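Local coordinates for protein type ii site-specific deoxyribonuclease (PDB 6EKR) that probably cleaves double-stranded DNA at a specific palindromic sequence, as a type IIP restriction endonuclease of the PD-(D/E)xK nuclease group, at residues Trp147-Glu152 with Ile180-Ala185; Ala187-Val192 with Tyr294-Ser299; Tyr222-Ala227 with Ser258-Met263. The protein carries 2 engineered substitutions. All coordinates share one frame; numbering follows the deposited sequence.

Contact 1: Trp147-Glu152 with Ile180-Ala185; sequences WMIPDE and IVIKSA. Engineered in segment 180-185: A185 (natural residue Lys).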
# COMPACT_ATOMS: atom_id res chain seq x y z
N TRP A 147 28.75 -12.93 2.80
CA TRP A 147 30.14 -12.85 3.18
C TRP A 147 30.26 -13.05 4.68
O TRP A 147 31.21 -13.67 5.16
CB TRP A 147 30.71 -11.47 2.84
CG TRP A 147 31.03 -11.27 1.40
CD1 TRP A 147 31.35 -12.23 0.50
CD2 TRP A 147 31.10 -10.02 0.71
NE1 TRP A 147 31.60 -11.66 -0.72
CE2 TRP A 147 31.45 -10.30 -0.62
CE3 TRP A 147 30.88 -8.70 1.09
CZ2 TRP A 147 31.60 -9.30 -1.57
CZ3 TRP A 147 31.03 -7.71 0.14
CH2 TRP A 147 31.38 -8.02 -1.17
N MSE A 148 29.29 -12.52 5.40
CA MSE A 148 29.35 -12.44 6.85
C MSE A 148 29.03 -13.75 7.55
O MSE A 148 29.87 -14.30 8.25
CB MSE A 148 28.39 -11.37 7.33
CG MSE A 148 28.55 -11.02 8.78
SE MSE A 148 27.37 -9.57 9.22
CE MSE A 148 25.69 -10.47 8.93
N ILE A 149 27.82 -14.25 7.36
CA ILE A 149 27.42 -15.49 7.99
C ILE A 149 27.26 -16.54 6.91
O ILE A 149 26.15 -16.93 6.59
CB ILE A 149 26.07 -15.34 8.71
CG1 ILE A 149 25.02 -14.83 7.73
CG2 ILE A 149 26.20 -14.39 9.88
CD1 ILE A 149 23.70 -14.48 8.36
N PRO A 150 28.37 -17.00 6.34
CA PRO A 150 28.24 -17.88 5.17
C PRO A 150 27.82 -19.31 5.48
O PRO A 150 27.78 -20.14 4.58
CB PRO A 150 29.66 -17.91 4.59
CG PRO A 150 30.45 -16.92 5.38
CD PRO A 150 29.78 -16.76 6.68
N ASP A 151 27.51 -19.61 6.74
CA ASP A 151 27.15 -20.97 7.16
C ASP A 151 25.65 -21.19 7.39
O ASP A 151 25.22 -22.31 7.68
CB ASP A 151 27.93 -21.36 8.42
CG ASP A 151 29.41 -21.58 8.15
OD1 ASP A 151 29.78 -21.98 7.02
OD2 ASP A 151 30.21 -21.34 9.09
N GLU A 152 24.87 -20.12 7.28
CA GLU A 152 23.43 -20.19 7.48
C GLU A 152 22.71 -20.45 6.16
O GLU A 152 23.28 -20.25 5.09
CB GLU A 152 22.93 -18.92 8.18
CG GLU A 152 23.76 -18.51 9.41
CD GLU A 152 23.74 -19.55 10.54
OE1 GLU A 152 22.95 -20.52 10.47
OE2 GLU A 152 24.51 -19.39 11.51
N ILE A 180 14.34 -10.96 2.27
CA ILE A 180 15.38 -12.01 2.38
C ILE A 180 15.11 -12.91 3.57
O ILE A 180 14.89 -12.44 4.67
CB ILE A 180 16.82 -11.44 2.47
CG1 ILE A 180 17.27 -10.88 1.12
CG2 ILE A 180 17.80 -12.52 2.92
CD1 ILE A 180 18.54 -10.05 1.15
N VAL A 181 15.11 -14.21 3.33
CA VAL A 181 14.95 -15.18 4.40
C VAL A 181 16.28 -15.89 4.64
O VAL A 181 16.85 -16.48 3.72
CB VAL A 181 13.83 -16.22 4.09
CG1 VAL A 181 13.59 -17.14 5.28
CG2 VAL A 181 12.54 -15.52 3.71
N ILE A 182 16.79 -15.79 5.86
CA ILE A 182 17.95 -16.56 6.28
C ILE A 182 17.52 -17.47 7.42
O ILE A 182 17.08 -16.97 8.46
CB ILE A 182 19.10 -15.67 6.75
CG1 ILE A 182 19.46 -14.65 5.67
CG2 ILE A 182 20.29 -16.53 7.10
CD1 ILE A 182 20.39 -13.55 6.13
N LYS A 183 17.63 -18.78 7.22
CA LYS A 183 17.30 -19.78 8.25
C LYS A 183 18.56 -20.28 8.94
O LYS A 183 19.57 -20.54 8.28
CB LYS A 183 16.53 -20.95 7.64
CG LYS A 183 16.34 -22.12 8.59
CD LYS A 183 15.37 -23.15 8.06
CE LYS A 183 15.23 -24.35 9.01
NZ LYS A 183 14.68 -24.00 10.36
N SER A 184 18.48 -20.42 10.26
CA SER A 184 19.62 -20.88 11.08
C SER A 184 19.90 -22.36 10.89
O SER A 184 19.00 -23.19 11.02
CB SER A 184 19.39 -20.58 12.57
OG SER A 184 20.54 -20.90 13.33
N ALA A 185 21.15 -22.67 10.59
CA ALA A 185 21.58 -24.05 10.37
C ALA A 185 21.40 -24.96 11.59
O ALA A 185 21.38 -26.18 11.45
CB ALA A 185 23.03 -24.06 9.93
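The carboxylate of E152 is the flat group at work here, and it meets A185 end-on through OE1 rather than through either of its faces. A185 N donates to E152 OE1 at 2.8 Å, nearly along the carboxylate C-O bond, and the N-H...O angle of 175° makes the bond practically straight. The same oxygen also lies against the backbone of S184, 3.4 Å from its CA. A bend at chi2 of E152 (-63°) swings the carboxylate round to this end of the other segment. A185 is an engineered residue (lysine in the natural sequence), but the bond uses only its backbone N-H; its methyl CB packs against D151 O at 3.6 Å. At the base of the glutamate, E152 CB rests on I182 CG2, 3.7 Å away, and lies as close to the carbonyl oxygen of K183. One layer further in, I149 and I182 reach for each other tip to tip, CD1 to CD1 at 4.1 Å. Chi1 of I149 (56°) sets CG1 between the backbone N and the carbonyl carbon, and from there the extended end of the chain projects toward the strand. The contact thus passes from a polar outer end at E152 and A185 to an apolar inner end at the isoleucines. I149 is the first residue to leave helix 132-148 and opens a type I turn that runs to E152. Directly after the turn, I153 forms a backbone bond with K183, so the chain leaving the helix draws up to strand 179-183, an edge strand of the mixed sheet within this chain. I182 also packs on L145 of helix 132-148, on V191 of the adjoining antiparallel strand 190-194 and on F297 of helix 286-298.

Contact 2: Ala187-Val192 with Tyr294-Ser299; sequences ANASVV and YSFFRS. Engineered in segment 187-192: A187 (natural residue Lys).
V191 points its CB out of strand 190-194 toward F296 and F297 on helix 286-298, and both of its methyl groups find an aromatic ring. From CB the first branch, CG1, lies anti to the carbonyl carbon (chi1 -56°) and comes down over one face of F296. It sits 3.8 Å from the centroid of the F296 ring and 23° off the ring normal, a CH-pi contact shifted toward the rim, with F296 CE2 its nearest ring atom at 3.5 Å. The same methyl also meets the second ring, V191 CG1 lying 3.8 Å from F297 CE2. The other branch, CG2, goes to F297 alone of the two rings: it arrives at the ring edge, in the plane, 3.9 Å from CE2 of F297. One valine is therefore set over a ring face with one methyl and against a ring edge with the other. This is strand-on-helix packing in the PD-(D/E)xK core, where helix 286-298 near the C-terminus covers one face of the mixed sheet; the axes of strand 190-192 and helix 294-298 run nearly antiparallel, at 160°, and pass 9.9 Å apart. S190, the preceding strand residue, turns its CB the other way, to the face where Y222 lies. The two phenylalanines also brace each other, CD2 of F296 standing 3.6 Å above the plane of F297 near its rim. The side chain of F296 carries its ring out to the strand, far enough for A189 CB to touch CZ of F296 obliquely at 4.4 Å. Beyond the valine, F296 meets the ring of F223 on strand 222-227 with the planes inclined to each other, while F297 leans on S184 and E152.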
# COMPACT_ATOMS: atom_id res chain seq x y z
N ALA A 187 19.16 -24.32 14.59
CA ALA A 187 17.88 -24.30 15.29
C ALA A 187 16.75 -23.90 14.34
O ALA A 187 16.99 -23.22 13.32
CB ALA A 187 17.94 -23.34 16.48
N ASN A 188 15.53 -24.32 14.65
CA ASN A 188 14.36 -23.90 13.87
C ASN A 188 13.95 -22.44 14.13
O ASN A 188 12.94 -22.17 14.79
CB ASN A 188 13.18 -24.85 14.08
CG ASN A 188 11.98 -24.47 13.22
OD1 ASN A 188 12.08 -24.38 12.00
ND2 ASN A 188 10.85 -24.23 13.87
N ALA A 189 14.77 -21.53 13.63
CA ALA A 189 14.49 -20.10 13.65
C ALA A 189 15.18 -19.44 12.47
O ALA A 189 16.25 -19.89 12.02
CB ALA A 189 14.96 -19.48 14.95
N SER A 190 14.57 -18.37 11.97
CA SER A 190 15.08 -17.65 10.82
C SER A 190 14.67 -16.20 10.86
O SER A 190 13.67 -15.84 11.51
CB SER A 190 14.55 -18.28 9.53
OG SER A 190 13.18 -18.59 9.67
N VAL A 191 15.44 -15.37 10.17
CA VAL A 191 15.09 -13.96 10.00
C VAL A 191 14.42 -13.72 8.66
O VAL A 191 14.56 -14.51 7.73
CB VAL A 191 16.32 -13.04 10.12
CG1 VAL A 191 17.01 -13.28 11.43
CG2 VAL A 191 17.28 -13.26 8.96
N VAL A 192 13.68 -12.62 8.59
CA VAL A 192 13.04 -12.18 7.38
C VAL A 192 13.38 -10.71 7.23
O VAL A 192 13.00 -9.89 8.07
CB VAL A 192 11.52 -12.34 7.45
CG1 VAL A 192 10.88 -11.80 6.20
CG2 VAL A 192 11.15 -13.80 7.64
N TYR A 294 24.09 -10.74 12.75
CA TYR A 294 25.12 -11.71 13.10
C TYR A 294 24.89 -12.20 14.51
O TYR A 294 24.87 -13.40 14.77
CB TYR A 294 26.49 -11.08 13.02
CG TYR A 294 27.62 -11.97 13.50
CD1 TYR A 294 28.32 -12.78 12.60
CD2 TYR A 294 28.01 -11.98 14.84
CE1 TYR A 294 29.36 -13.58 13.03
CE2 TYR A 294 29.04 -12.79 15.27
CZ TYR A 294 29.71 -13.58 14.36
OH TYR A 294 30.75 -14.38 14.77
N SER A 295 24.73 -11.24 15.43
CA SER A 295 24.46 -11.53 16.82
C SER A 295 23.32 -12.54 16.97
O SER A 295 23.43 -13.48 17.75
CB SER A 295 24.15 -10.23 17.56
OG SER A 295 23.47 -10.46 18.78
N PHE A 296 22.25 -12.36 16.18
CA PHE A 296 21.08 -13.24 16.19
C PHE A 296 21.46 -14.68 15.91
O PHE A 296 20.98 -15.60 16.58
CB PHE A 296 20.04 -12.79 15.15
CG PHE A 296 18.85 -13.72 15.02
CD1 PHE A 296 17.72 -13.55 15.81
CD2 PHE A 296 18.86 -14.76 14.09
CE1 PHE A 296 16.62 -14.40 15.69
CE2 PHE A 296 17.77 -15.62 13.96
CZ PHE A 296 16.65 -15.44 14.76
N PHE A 297 22.31 -14.86 14.91
CA PHE A 297 22.70 -16.18 14.49
C PHE A 297 23.78 -16.80 15.36
O PHE A 297 23.82 -18.03 15.52
CB PHE A 297 23.08 -16.19 13.01
CG PHE A 297 21.89 -16.16 12.09
CD1 PHE A 297 21.20 -17.33 11.79
CD2 PHE A 297 21.44 -14.97 11.55
CE1 PHE A 297 20.10 -17.32 10.95
CE2 PHE A 297 20.35 -14.94 10.71
CZ PHE A 297 19.68 -16.12 10.41
N ARG A 298 24.64 -15.96 15.94
CA ARG A 298 25.59 -16.42 16.95
C ARG A 298 24.79 -16.96 18.14
O ARG A 298 25.05 -18.07 18.62
CB ARG A 298 26.55 -15.30 17.38
CG ARG A 298 27.43 -15.64 18.58
CD ARG A 298 28.63 -14.69 18.73
NE ARG A 298 28.26 -13.29 18.94
CZ ARG A 298 29.13 -12.29 19.11
NH1 ARG A 298 30.44 -12.53 19.11
NH2 ARG A 298 28.70 -11.05 19.26
N SER A 299 23.79 -16.19 18.56
CA SER A 299 22.84 -16.63 19.57
C SER A 299 22.05 -17.89 19.17
O SER A 299 21.47 -18.56 20.03
CB SER A 299 21.88 -15.48 19.88
OG SER A 299 20.82 -15.92 20.70

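Contact 3: Tyr222-Ala227 with Ser258-Met263; sequences YFSFLA and SSLSGM
Chi1 of S261 (-61°) puts OG beside the backbone N and turns it to the edge of the F223 ring, near its plane and 4.0 Å from F223 CD1, while CB settles over a face of F225. F225 CG stands anti to the carbonyl carbon (chi1 -58°), setting that ring face against S261 CB in a CH-pi contact, 3.7 Å from CB to the F225 centroid. Two backbone bonds also join the segments. S261 N gives its hydrogen to S224 O at 2.8 Å, with the N-H...O angle bent to 150°, and L226 N reaches G262 O along a much straighter line. On the other face of the sheet, L226 and M263 form a parallel bridge and lie side by side, CD2 of L226 touching CG of M263. Nearby, S224 CB packs on L260 CD2 at 3.5 Å, and S224 OG is held by Q210. The segments belong to neighbouring parallel strands joined by a connection that runs through hairpin 232-243 and then helix 247-257. Helix 286-298 covers the F225 side through F289 and I293, whereas helix 204-217 meets L260 through F207 and Q210.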
# COMPACT_ATOMS: atom_id res chain seq x y z
N TYR A 222 9.94 -16.99 13.43
CA TYR A 222 10.31 -15.91 12.51
C TYR A 222 10.46 -14.55 13.16
O TYR A 222 9.62 -14.13 13.95
CB TYR A 222 9.31 -15.84 11.36
CG TYR A 222 9.50 -16.97 10.38
CD1 TYR A 222 10.39 -16.84 9.31
CD2 TYR A 222 8.83 -18.17 10.54
CE1 TYR A 222 10.58 -17.89 8.41
CE2 TYR A 222 9.03 -19.22 9.64
CZ TYR A 222 9.90 -19.07 8.58
OH TYR A 222 10.10 -20.11 7.71
N PHE A 223 11.55 -13.87 12.83
CA PHE A 223 11.85 -12.58 13.41
C PHE A 223 12.19 -11.63 12.28
O PHE A 223 13.02 -11.93 11.42
CB PHE A 223 13.02 -12.69 14.41
CG PHE A 223 12.75 -13.62 15.57
CD1 PHE A 223 12.25 -13.13 16.76
CD2 PHE A 223 13.01 -14.99 15.46
CE1 PHE A 223 12.00 -13.97 17.84
CE2 PHE A 223 12.76 -15.84 16.53
CZ PHE A 223 12.25 -15.33 17.73
N SER A 224 11.53 -10.48 12.28
CA SER A 224 11.63 -9.54 11.17
C SER A 224 12.52 -8.38 11.53
O SER A 224 12.35 -7.77 12.59
CB SER A 224 10.25 -9.02 10.77
OG SER A 224 9.46 -10.04 10.21
N PHE A 225 13.48 -8.09 10.66
CA PHE A 225 14.32 -6.92 10.80
C PHE A 225 14.16 -6.13 9.53
O PHE A 225 14.37 -6.66 8.44
CB PHE A 225 15.79 -7.31 10.94
CG PHE A 225 16.09 -8.20 12.09
CD1 PHE A 225 16.84 -7.73 13.16
CD2 PHE A 225 15.67 -9.53 12.10
CE1 PHE A 225 17.17 -8.57 14.23
CE2 PHE A 225 15.98 -10.36 13.17
CZ PHE A 225 16.74 -9.88 14.24
N LEU A 226 13.82 -4.86 9.68
CA LEU A 226 13.52 -4.00 8.54
C LEU A 226 14.71 -3.15 8.14
O LEU A 226 15.23 -2.37 8.94
CB LEU A 226 12.32 -3.12 8.89
CG LEU A 226 11.64 -2.26 7.83
CD1 LEU A 226 11.49 -3.00 6.51
CD2 LEU A 226 10.29 -1.82 8.36
N ALA A 227 15.14 -3.29 6.89
CA ALA A 227 16.28 -2.54 6.35
C ALA A 227 15.85 -1.50 5.32
O ALA A 227 15.22 -1.84 4.33
CB ALA A 227 17.30 -3.48 5.74
N SER A 258 1.77 -6.41 15.36
CA SER A 258 2.86 -7.37 15.41
C SER A 258 4.14 -6.72 15.89
O SER A 258 4.28 -5.50 15.82
CB SER A 258 3.09 -7.96 14.02
OG SER A 258 3.67 -9.25 14.11
N SER A 259 5.08 -7.52 16.37
CA SER A 259 6.36 -6.98 16.81
C SER A 259 7.51 -7.36 15.88
O SER A 259 7.71 -8.52 15.57
CB SER A 259 6.65 -7.43 18.24
OG SER A 259 6.42 -8.82 18.35
N LEU A 260 8.25 -6.34 15.44
CA LEU A 260 9.48 -6.54 14.67
C LEU A 260 10.68 -6.33 15.59
O LEU A 260 10.61 -5.56 16.55
CB LEU A 260 9.58 -5.59 13.48
CG LEU A 260 8.39 -5.41 12.55
CD1 LEU A 260 8.78 -4.47 11.45
CD2 LEU A 260 7.89 -6.73 11.99
N SER A 261 11.78 -7.00 15.26
CA SER A 261 12.97 -6.97 16.08
C SER A 261 13.71 -5.65 15.97
O SER A 261 14.36 -5.22 16.92
CB SER A 261 13.88 -8.11 15.70
OG SER A 261 13.21 -9.34 15.93
N GLY A 262 13.59 -5.00 14.82
CA GLY A 262 14.29 -3.75 14.61
C GLY A 262 13.97 -3.06 13.31
O GLY A 262 13.43 -3.67 12.39
N MSE A 263 14.30 -1.77 13.28
CA MSE A 263 14.19 -0.91 12.12
C MSE A 263 15.55 -0.27 11.85
O MSE A 263 16.16 0.32 12.75
CB MSE A 263 13.18 0.19 12.40
CG MSE A 263 11.78 -0.08 11.86
SE MSE A 263 10.55 1.35 12.40
CE MSE A 263 11.80 2.86 12.38

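All three contacts reach the same mixed sheet. Contact 1 involves one of its two outermost strands within this chain, 179-183, and is partly buried, mixing a carboxylate-to-backbone bond with isoleucine packing; contacts 2 and 3 are buried. Contact 2 is purely apolar, ring and methyl between strand and helix, while contact 3 combines backbone bonds with side-chain packing on both faces, beside a parallel strand pair. Contacts 1 and 2 share a hairpin: I182 O lies 2.9 Å from V191 N, a probable hydrogen bond. Contacts 2 and 3 join through strands 190-194 and 222-227, where V192 N lies 3.0 Å from F223 O, probably bonded. Contacts 1 and 3 do not touch, centres about 16 Å apart.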